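Local coordinates for pyridoxine 4-oxidase (Mesorhizobium loti, PDB 4HA6), which oxidises pyridoxine at its 4-position alcohol, using FAD as cofactor, as a member of the GMC oxidoreductase family, at residues S256-L259 with L260-G264; E419-L422 with L423-T426. All blocks are in the same frame, centred on the assembly; numbering follows the deposited sequence.

Interaction 1: residues S256-L259 with L260-G264; sequences SPAL and LMRSG
Arg262 folds back over the last turns of helix 252-262, with its guanidinium lying over Ala258 and Leu259. Ala258 O and Leu259 CA lie over the rim of one face of the flat group, Leu259 CA 3.6 Å above the plane. Arg262 NH1 comes to 3.8 Å from Ala258 CB, while Arg262 NH2 reaches Leu259 CD1 at 3.5 Å. A bend at chi3 (-42°) turns the arginine chain back along the helix, and the Arg262 side chain crosses that of Leu259 at about a right angle. One residue on, Ser263 OG donates to Leu259 O at 2.8 Å, tilted 31° from the carbonyl plane; Ser263 N adds a weak bond to the same oxygen. Backbone bonds to Ser256 O, Pro257 O and Ala258 O from the amides of Leu260, Met261 and Arg262 carry the helix, and Met261 CE lies 4.1 Å from Pro257 CB. Gly264, with positive phi, closes it in a Schellman motif. Outside the helix, strand 217-224 takes up the polar ends: Ser263 OG also pairs with Leu221 N, Arg262 NE donates to Arg219 O, and Arg262 NH2 bonds weakly to Val218 O. Arg262 also touches the FAD. These two carbonyls thus set the guanidinium's rotation, and a long, weak ion pair of Arg262 NH1 with Glu255 OE1 probably offsets only part of its charge.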
loop_
_atom_site.group_PDB
_atom_site.type_symbol
_atom_site.label_atom_id
_atom_site.label_comp_id
_atom_site.label_asym_id
_atom_site.label_seq_id
_atom_site.Cartn_x
_atom_site.Cartn_y
_atom_site.Cartn_z
ATOM N N SER A 256 6.820 -2.588 11.569
ATOM C CA SER A 256 8.211 -2.160 11.680
ATOM C C SER A 256 8.419 -1.131 12.817
ATOM O O SER A 256 9.280 -1.356 13.681
ATOM C CB SER A 256 8.787 -1.703 10.342
ATOM O OG SER A 256 9.000 -2.816 9.497
ATOM N N PRO A 257 7.624 -0.032 12.845
ATOM C CA PRO A 257 7.819 0.876 13.983
ATOM C C PRO A 257 7.524 0.198 15.328
ATOM O O PRO A 257 8.210 0.488 16.321
ATOM C CB PRO A 257 6.817 2.011 13.718
ATOM C CG PRO A 257 5.807 1.456 12.770
ATOM C CD PRO A 257 6.577 0.456 11.926
ATOM N N ALA A 258 6.528 -0.687 15.374
ATOM C CA ALA A 258 6.208 -1.361 16.633
ATOM C C ALA A 258 7.395 -2.180 17.141
ATOM O O ALA A 258 7.688 -2.185 18.339
ATOM C CB ALA A 258 4.976 -2.246 16.483
ATOM N N LEU A 259 8.065 -2.890 16.236
ATOM C CA LEU A 259 9.213 -3.697 16.637
ATOM C C LEU A 259 10.295 -2.797 17.192
ATOM O O LEU A 259 10.922 -3.124 18.206
ATOM C CB LEU A 259 9.763 -4.503 15.457
ATOM C CG LEU A 259 11.052 -5.281 15.744
ATOM C CD1 LEU A 259 10.921 -6.162 17.009
ATOM C CD2 LEU A 259 11.452 -6.114 14.533
ATOM N N LEU A 260 10.527 -1.668 16.528
ATOM C CA LEU A 260 11.555 -0.734 16.995
ATOM C C LEU A 260 11.215 -0.197 18.394
ATOM O O LEU A 260 12.093 -0.151 19.283
ATOM C CB LEU A 260 11.785 0.394 15.981
ATOM C CG LEU A 260 12.354 -0.059 14.624
ATOM C CD1 LEU A 260 12.311 1.063 13.608
ATOM C CD2 LEU A 260 13.787 -0.596 14.763
ATOM N N MET A 261 9.947 0.155 18.614
ATOM C CA MET A 261 9.544 0.674 19.925
ATOM C C MET A 261 9.638 -0.388 21.036
ATOM O O MET A 261 10.173 -0.115 22.121
ATOM C CB MET A 261 8.157 1.327 19.855
ATOM C CG MET A 261 8.102 2.555 18.938
ATOM S SD MET A 261 6.474 3.383 18.947
ATOM C CE MET A 261 5.599 2.533 17.611
ATOM N N ARG A 262 9.149 -1.599 20.759
ATOM C CA ARG A 262 9.312 -2.734 21.684
ATOM C C ARG A 262 10.784 -2.966 22.056
ATOM O O ARG A 262 11.074 -3.474 23.138
ATOM C CB ARG A 262 8.713 -4.034 21.100
ATOM C CG ARG A 262 7.188 -4.149 21.219
ATOM C CD ARG A 262 6.676 -5.569 20.920
ATOM N NE ARG A 262 7.334 -6.185 19.763
ATOM C CZ ARG A 262 6.866 -6.144 18.514
ATOM N NH1 ARG A 262 5.725 -5.518 18.241
ATOM N NH2 ARG A 262 7.539 -6.730 17.529
ATOM N N SER A 263 11.699 -2.591 21.154
ATOM C CA SER A 263 13.131 -2.787 21.354
ATOM C C SER A 263 13.756 -1.591 22.048
ATOM O O SER A 263 14.972 -1.549 22.245
ATOM C CB SER A 263 13.841 -3.029 20.025
ATOM O OG SER A 263 13.281 -4.126 19.328
ATOM N N GLY A 264 12.926 -0.618 22.420
ATOM C CA GLY A 264 13.415 0.549 23.130
ATOM C C GLY A 264 13.993 1.574 22.179
ATOM O O GLY A 264 14.780 2.432 22.585
#

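Interaction 2: residues E419-L422 with L423-T426; sequences EREL and LPGT
Glu421 reaches round a cis-proline (type VI) turn, Leu422 to Gly425 with cis Pro424 in third place, that follows strand 418-421, antiparallel to strand 293-302. Leu422 O stays 4.2 Å from Gly425 N, so the turn lacks its own closing hydrogen bond. Around it, Leu422 packs on strand 293-302 and Leu423 touches Phe436 of helix 430-440. From Glu421 CB the chain starts with CG opposite the backbone N (chi1 -172°) and stays extended, which carries the carboxylate across the turn rather than back along the strand. Glu421 CG passes 3.2 Å from Leu423 O. Glu421 CD lies 3.5 Å from Leu423 O, and the proline ring is crossed at a slant. At the tip, Glu421 OE1 forms a salt bridge with Arg406 NE of helix 392-409 and also accepts from Asn298 ND2, a nitrogen that bonds Leu423 O as well. Glu421 OE2 approaches Pro424 CD at 3.5 Å and accepts from Gly425 N at 2.6 Å. Held through both oxygens, the carboxylate is fixed in rotation and probably favoured in its charged form. The bond from Gly425 N to Glu421 OE2 is bent, with an N-H...O angle of 137°, and enters from the anti side of the carboxylate, 32° out of its plane.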
loop_
_atom_site.group_PDB
_atom_site.type_symbol
_atom_site.label_atom_id
_atom_site.label_comp_id
_atom_site.label_asym_id
_atom_site.label_seq_id
_atom_site.Cartn_x
_atom_site.Cartn_y
_atom_site.Cartn_z
ATOM N N GLU A 419 -29.794 4.236 -13.193
ATOM C CA GLU A 419 -31.220 4.504 -13.002
ATOM C C GLU A 419 -31.340 5.874 -12.322
ATOM O O GLU A 419 -32.055 6.762 -12.799
ATOM C CB GLU A 419 -31.890 3.378 -12.194
ATOM C CG GLU A 419 -33.202 3.749 -11.508
ATOM C CD GLU A 419 -34.394 3.771 -12.449
ATOM O OE1 GLU A 419 -34.225 3.482 -13.656
ATOM O OE2 GLU A 419 -35.509 4.076 -11.968
ATOM N N ARG A 420 -30.597 6.044 -11.230
ATOM C CA ARG A 420 -30.489 7.325 -10.532
ATOM C C ARG A 420 -29.422 7.230 -9.444
ATOM O O ARG A 420 -29.023 6.125 -9.045
ATOM C CB ARG A 420 -31.817 7.709 -9.880
ATOM C CG ARG A 420 -32.222 6.762 -8.760
ATOM C CD ARG A 420 -33.312 7.366 -7.881
ATOM N NE ARG A 420 -33.511 6.594 -6.655
ATOM C CZ ARG A 420 -34.185 5.447 -6.599
ATOM N NH1 ARG A 420 -34.720 4.937 -7.702
ATOM N NH2 ARG A 420 -34.322 4.805 -5.443
ATOM N N GLU A 421 -28.971 8.385 -8.955
ATOM C CA GLU A 421 -28.023 8.430 -7.846
ATOM C C GLU A 421 -28.751 8.125 -6.547
ATOM O O GLU A 421 -29.823 8.683 -6.286
ATOM C CB GLU A 421 -27.378 9.817 -7.746
ATOM C CG GLU A 421 -26.231 9.924 -6.746
ATOM C CD GLU A 421 -25.705 11.352 -6.607
ATOM O OE1 GLU A 421 -24.738 11.714 -7.307
ATOM O OE2 GLU A 421 -26.255 12.115 -5.789
ATOM N N LEU A 422 -28.183 7.234 -5.740
ATOM C CA LEU A 422 -28.695 6.998 -4.393
ATOM C C LEU A 422 -27.943 7.878 -3.370
ATOM O O LEU A 422 -28.551 8.459 -2.477
ATOM C CB LEU A 422 -28.599 5.507 -4.035
ATOM C CG LEU A 422 -29.350 4.551 -4.982
ATOM C CD1 LEU A 422 -29.056 3.069 -4.692
ATOM C CD2 LEU A 422 -30.850 4.804 -4.921
ATOM N N LEU A 423 -26.625 7.981 -3.517
ATOM C CA LEU A 423 -25.795 8.785 -2.606
ATOM C C LEU A 423 -24.772 9.628 -3.403
ATOM O O LEU A 423 -24.181 9.134 -4.374
ATOM C CB LEU A 423 -25.063 7.879 -1.607
ATOM C CG LEU A 423 -25.834 6.891 -0.730
ATOM C CD1 LEU A 423 -24.874 5.967 0.020
ATOM C CD2 LEU A 423 -26.731 7.602 0.267
ATOM N N PRO A 424 -24.517 10.881 -2.976
ATOM C CA PRO A 424 -25.048 11.522 -1.770
ATOM C C PRO A 424 -26.394 12.179 -1.984
ATOM O O PRO A 424 -27.007 12.613 -1.014
ATOM C CB PRO A 424 -24.006 12.610 -1.467
ATOM C CG PRO A 424 -23.491 13.009 -2.797
ATOM C CD PRO A 424 -23.492 11.724 -3.632
ATOM N N GLY A 425 -26.860 12.253 -3.222
ATOM C CA GLY A 425 -28.155 12.862 -3.455
ATOM C C GLY A 425 -28.043 14.368 -3.527
ATOM O O GLY A 425 -27.484 14.896 -4.489
ATOM N N THR A 426 -28.542 15.061 -2.501
ATOM C CA THR A 426 -28.690 16.520 -2.560
ATOM C C THR A 426 -27.962 17.346 -1.480
ATOM O O THR A 426 -28.609 18.097 -0.739
ATOM C CB THR A 426 -30.189 16.908 -2.525
ATOM O OG1 THR A 426 -30.727 16.659 -1.219
ATOM C CG2 THR A 426 -30.970 16.101 -3.552
#

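In the fold
Interactions 1 and 2 lie on opposite sides of the chain's centre, with their centres 46 Å apart and their nearest atoms about 34 Å apart, so neither touches the other. Interaction 1 comes first along the chain, at the end of helix 252-262, which follows strand 246-249 of the parallel five-stranded sheet in the FAD-binding, Rossmann-type part of the fold. Interaction 2 follows much later, where strand 418-421 leaves the antiparallel sheet built around strand 293-302, before helix 430-440. Interaction 1 belongs to the N-terminal GMC oxidoreductase region and interaction 2 to the C-terminal one. Arg262 of interaction 1 touches the FAD, whereas interaction 2 shapes a surface turn remote from the cofactor and substrate pockets.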